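Local coordinates for protein cocosin 1 acidic chain (Cocos nucifera, PDB 5WPW) that serves as a seed storage protein of coconut, a hexameric 11S globulin of the cupin family that acts as a nutrient reservoir and is a potential food allergen, at residues V322-D325 with R326-V330; A400-V403 with K404-G408. The protein carries 2 engineered substitutions. One frame throughout, in Å; residues are numbered along the deposited sequence.

Contact 1: V322-D325 with R326-V330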
loop_
_atom_site.group_PDB
_atom_site.type_symbol
_atom_site.label_atom_id
_atom_site.label_comp_id
_atom_site.label_asym_id
_atom_site.label_seq_id
_atom_site.Cartn_x
_atom_site.Cartn_y
_atom_site.Cartn_z
ATOM N N VAL A 322 16.876 -22.296 -26.142
ATOM C CA VAL A 322 16.836 -22.008 -24.714
ATOM C C VAL A 322 18.078 -22.602 -24.065
ATOM O O VAL A 322 18.443 -23.746 -24.351
ATOM C CB VAL A 322 15.538 -22.567 -24.089
ATOM C CG1 VAL A 322 15.501 -22.255 -22.573
ATOM C CG2 VAL A 322 14.341 -21.992 -24.794
ATOM N N ALA A 323 18.734 -21.821 -23.199
ATOM C CA ALA A 323 19.931 -22.224 -22.464
ATOM C C ALA A 323 19.671 -22.156 -20.956
ATOM O O ALA A 323 18.985 -21.242 -20.488
ATOM C CB ALA A 323 21.121 -21.320 -22.810
ATOM N N ASP A 324 20.254 -23.091 -20.184
ATOM C CA ASP A 324 20.056 -23.120 -18.728
ATOM C C ASP A 324 21.338 -22.743 -17.971
ATOM O O ASP A 324 22.339 -22.312 -18.565
ATOM C CB ASP A 324 19.490 -24.484 -18.285
ATOM C CG ASP A 324 20.533 -25.597 -18.218
ATOM O OD1 ASP A 324 21.748 -25.385 -18.505
ATOM O OD2 ASP A 324 20.100 -26.715 -17.871
ATOM N N ASP A 325 21.308 -22.929 -16.647
ATOM C CA ASP A 325 22.385 -22.484 -15.771
ATOM C C ASP A 325 23.625 -23.352 -15.870
ATOM O O ASP A 325 24.667 -22.965 -15.331
ATOM C CB ASP A 325 21.916 -22.448 -14.312
ATOM C CG ASP A 325 21.335 -23.763 -13.855
ATOM O OD1 ASP A 325 20.512 -24.326 -14.598
ATOM O OD2 ASP A 325 21.698 -24.228 -12.755
ATOM N N ARG A 326 23.518 -24.513 -16.511
ATOM C CA ARG A 326 24.652 -25.354 -16.870
ATOM C C ARG A 326 25.323 -24.924 -18.168
ATOM O O ARG A 326 26.305 -25.550 -18.574
ATOM C CB ARG A 326 24.193 -26.815 -16.991
ATOM C CG ARG A 326 23.662 -27.425 -15.690
ATOM C CD ARG A 326 23.213 -28.874 -15.870
ATOM N NE ARG A 326 22.487 -29.062 -17.128
ATOM C CZ ARG A 326 21.182 -29.301 -17.211
ATOM N NH1 ARG A 326 20.455 -29.375 -16.102
ATOM N NH2 ARG A 326 20.600 -29.458 -18.400
ATOM N N GLY A 327 24.839 -23.875 -18.829
ATOM C CA GLY A 327 25.330 -23.589 -20.162
ATOM C C GLY A 327 24.923 -24.603 -21.204
ATOM O O GLY A 327 25.446 -24.568 -22.326
ATOM N N GLU A 328 23.998 -25.502 -20.874
ATOM C CA GLU A 328 23.540 -26.525 -21.801
ATOM C C GLU A 328 22.371 -26.029 -22.643
ATOM O O GLU A 328 21.508 -25.288 -22.165
ATOM C CB GLU A 328 23.123 -27.778 -21.042
ATOM C CG GLU A 328 24.252 -28.368 -20.209
ATOM C CD GLU A 328 25.296 -29.065 -21.062
ATOM O OE1 GLU A 328 24.903 -29.770 -22.018
ATOM O OE2 GLU A 328 26.507 -28.900 -20.783
ATOM N N THR A 329 22.339 -26.459 -23.898
ATOM C CA THR A 329 21.198 -26.185 -24.761
ATOM C C THR A 329 20.056 -27.091 -24.335
ATOM O O THR A 329 20.121 -28.304 -24.537
ATOM C CB THR A 329 21.545 -26.429 -26.228
ATOM O OG1 THR A 329 22.715 -25.691 -26.586
ATOM C CG2 THR A 329 20.398 -25.993 -27.108
ATOM N N VAL A 330 19.010 -26.530 -23.735
ATOM C CA VAL A 330 17.895 -27.361 -23.290
ATOM C C VAL A 330 16.741 -27.372 -24.283
ATOM O O VAL A 330 15.801 -28.171 -24.119
ATOM C CB VAL A 330 17.417 -26.941 -21.883
ATOM C CG1 VAL A 330 18.534 -27.161 -20.880
ATOM C CG2 VAL A 330 16.986 -25.472 -21.870
#
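The guanidinium of Arg326 has the Asp324 carboxylate over one face, CG lying 3.8 Å above the plane near its centre, and Glu328 CG in plane at its edge. The two charged planes stand nearly upright to each other, 82° apart. No N-H points at Asp324 OD2, whose modelled position is less certain, and the salt bridge to Arg326 NH2 is one of charge alone. The second carboxylate oxygen is held more definitely. Asp324 OD1 accepts a hydrogen bond from Arg326 N at 2.8 Å, closing an Asx turn. Glu328 N bonds to Asp324 OD1 at 3.3 Å, from the opposite face of the carboxylate. With chi1 at 78°, Asp324 CG sits between the backbone N and the carbonyl carbon, which turns the acid in over the loop. In the backbone of the loop, Gly327 N bonds to Asp324 O at 3.0 Å across a type I turn, and Asp324 N to Glu328 O at 3.2 Å, the 3:5 pattern of a type I turn with a G1 bulge, completed by the positive phi of Gly327 (69°). Farther along the strands, Val322 CG1 meets Val330 CG2 at 3.6 Å. Arg326 also pairs with Glu6, while Asp325 bridges to Arg154 and Thr329 bonds to Gly182, both of a second subunit. One buried acid thus ties the hairpin loop together through backbone N-H groups, and the nearby arginine probably favours its ionised form.

Contact 2: A400-V403 with K404-G408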
loop_
_atom_site.group_PDB
_atom_site.type_symbol
_atom_site.label_atom_id
_atom_site.label_comp_id
_atom_site.label_asym_id
_atom_site.label_seq_id
_atom_site.Cartn_x
_atom_site.Cartn_y
_atom_site.Cartn_z
ATOM N N ALA A 400 35.425 -6.274 -27.551
ATOM C CA ALA A 400 34.487 -5.851 -26.505
ATOM C C ALA A 400 33.499 -4.809 -27.022
ATOM O O ALA A 400 32.281 -4.944 -26.841
ATOM C CB ALA A 400 35.254 -5.295 -25.303
ATOM N N ARG A 401 34.004 -3.761 -27.687
ATOM C CA ARG A 401 33.101 -2.723 -28.176
ATOM C C ARG A 401 32.199 -3.233 -29.292
ATOM O O ARG A 401 31.091 -2.713 -29.476
ATOM C CB ARG A 401 33.890 -1.499 -28.645
ATOM C CG ARG A 401 34.299 -0.577 -27.506
ATOM C CD ARG A 401 35.180 0.582 -27.983
ATOM N NE ARG A 401 34.412 1.669 -28.600
ATOM C CZ ARG A 401 33.635 2.518 -27.927
ATOM N NH1 ARG A 401 32.985 3.473 -28.571
ATOM N NH2 ARG A 401 33.508 2.416 -26.609
ATOM N N ARG A 402 32.642 -4.234 -30.052
ATOM C CA ARG A 402 31.760 -4.788 -31.074
ATOM C C ARG A 402 30.646 -5.606 -30.436
ATOM O O ARG A 402 29.490 -5.543 -30.869
ATOM C CB ARG A 402 32.556 -5.637 -32.060
ATOM C CG ARG A 402 33.137 -4.833 -33.215
ATOM C CD ARG A 402 34.542 -5.290 -33.557
ATOM N NE ARG A 402 34.575 -6.630 -34.129
ATOM C CZ ARG A 402 35.625 -7.441 -34.054
ATOM N NH1 ARG A 402 36.737 -7.039 -33.433
ATOM N NH2 ARG A 402 35.571 -8.651 -34.594
ATOM N N VAL A 403 30.976 -6.376 -29.402
ATOM C CA VAL A 403 29.953 -7.133 -28.690
ATOM C C VAL A 403 28.946 -6.181 -28.053
ATOM O O VAL A 403 27.734 -6.444 -28.037
ATOM C CB VAL A 403 30.613 -8.056 -27.651
ATOM C CG1 VAL A 403 29.634 -8.440 -26.552
ATOM C CG2 VAL A 403 31.194 -9.291 -28.319
ATOM N N LYS A 404 29.426 -5.038 -27.563
ATOM C CA LYS A 404 28.618 -4.123 -26.769
ATOM C C LYS A 404 27.818 -3.135 -27.618
ATOM O O LYS A 404 26.655 -2.846 -27.305
ATOM C CB LYS A 404 29.536 -3.393 -25.786
ATOM C CG LYS A 404 28.937 -2.259 -25.027
ATOM C CD LYS A 404 29.785 -2.012 -23.779
ATOM C CE LYS A 404 29.385 -0.733 -23.086
ATOM N NZ LYS A 404 30.237 -0.516 -21.887
ATOM N N LEU A 405 28.387 -2.637 -28.716
ATOM C CA LEU A 405 27.786 -1.518 -29.417
ATOM C C LEU A 405 27.180 -1.873 -30.768
ATOM O O LEU A 405 26.452 -1.045 -31.320
ATOM C CB LEU A 405 28.816 -0.394 -29.597
ATOM C CG LEU A 405 29.379 0.066 -28.244
ATOM C CD1 LEU A 405 30.414 1.155 -28.405
ATOM C CD2 LEU A 405 28.251 0.527 -27.324
ATOM N N THR A 406 27.424 -3.073 -31.301
ATOM C CA THR A 406 26.908 -3.383 -32.628
ATOM C C THR A 406 25.387 -3.315 -32.661
ATOM O O THR A 406 24.807 -2.764 -33.603
ATOM C CB THR A 406 27.389 -4.754 -33.099
ATOM O OG1 THR A 406 28.820 -4.759 -33.215
ATOM C CG2 THR A 406 26.788 -5.049 -34.461
ATOM N N ARG A 407 24.723 -3.857 -31.638
ATOM C CA ARG A 407 23.271 -3.781 -31.492
ATOM C C ARG A 407 22.840 -2.792 -30.417
ATOM O O ARG A 407 21.657 -2.772 -30.042
ATOM C CB ARG A 407 22.702 -5.153 -31.144
ATOM C CG ARG A 407 22.894 -6.180 -32.206
ATOM C CD ARG A 407 21.799 -6.090 -33.209
ATOM N NE ARG A 407 21.483 -7.416 -33.697
ATOM C CZ ARG A 407 20.978 -7.658 -34.894
ATOM N NH1 ARG A 407 20.734 -6.653 -35.714
ATOM N NH2 ARG A 407 20.706 -8.903 -35.263
ATOM N N GLY A 408 23.769 -1.984 -29.901
ATOM C CA GLY A 408 23.522 -1.209 -28.697
ATOM C C GLY A 408 22.428 -0.177 -28.826
ATOM O O GLY A 408 21.975 0.350 -27.802
HETATM O O HOH W 1 25.921 -5.968 -30.156
#
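Ala400 opens this last part of helix 397-405: its carbonyl O accepts a hydrogen bond from Lys404 N at 2.9 Å, while its methyl packs on Met390 of helix 386-393. Arg401 follows with two contacts to Leu405. Its carbonyl oxygen takes a bond from Leu405 N at 2.8 Å, and its side chain, bent at chi3 (80°), brings one guanidinium face over the leucine: CD1 lies 3.4 Å from that plane, offset toward the rim and 3.5 Å from Arg401 NH1. The two side chains meet at a slant, alkyl branch against flat cation. At Arg402 the carbonyl oxygen is gripped twice by one residue, by Thr406 N at 3.2 Å and by Thr406 OG1 at 2.6 Å. The threonine hydroxyl stands beside its own backbone N (chi1 -63°), and from there it turns back on the preceding turn of helix. Arg402 forms a salt bridge with Asp398 of its own chain and a hydrogen bond with Asn195 of a second subunit. A water joins Val403 O to Arg407 N, donating to the oxygen and accepting from the nitrogen, each at 2.8 Å. Lys404 runs out extended to Met384 O and to Glu103 O of the second subunit. Hydroxyl and water thus engage carbonyl oxygens where the helical bonding runs out, and carbonyls of both chains anchor the lysine ammonium at the subunit interface.

In the fold
Contacts 1 and 2 follow each other along the chain. Their centres lie 23 Å apart and their nearest atoms about 16 Å, without touching. The first, in the second cupin domain, is the loop of the hairpin formed by strands 317-323 and 329-336; the second lies at the end of helix 397-405, which packs on helix 386-393. What they share is the neighbour: both reach the second subunit, contact 1 by Asp325 and Thr329, contact 2 by Arg402, Lys404 and Val403, the last packing on Leu202. Both contacts thus lie where this chain meets the second subunit, consistent with the hexameric assembly of 11S globulins.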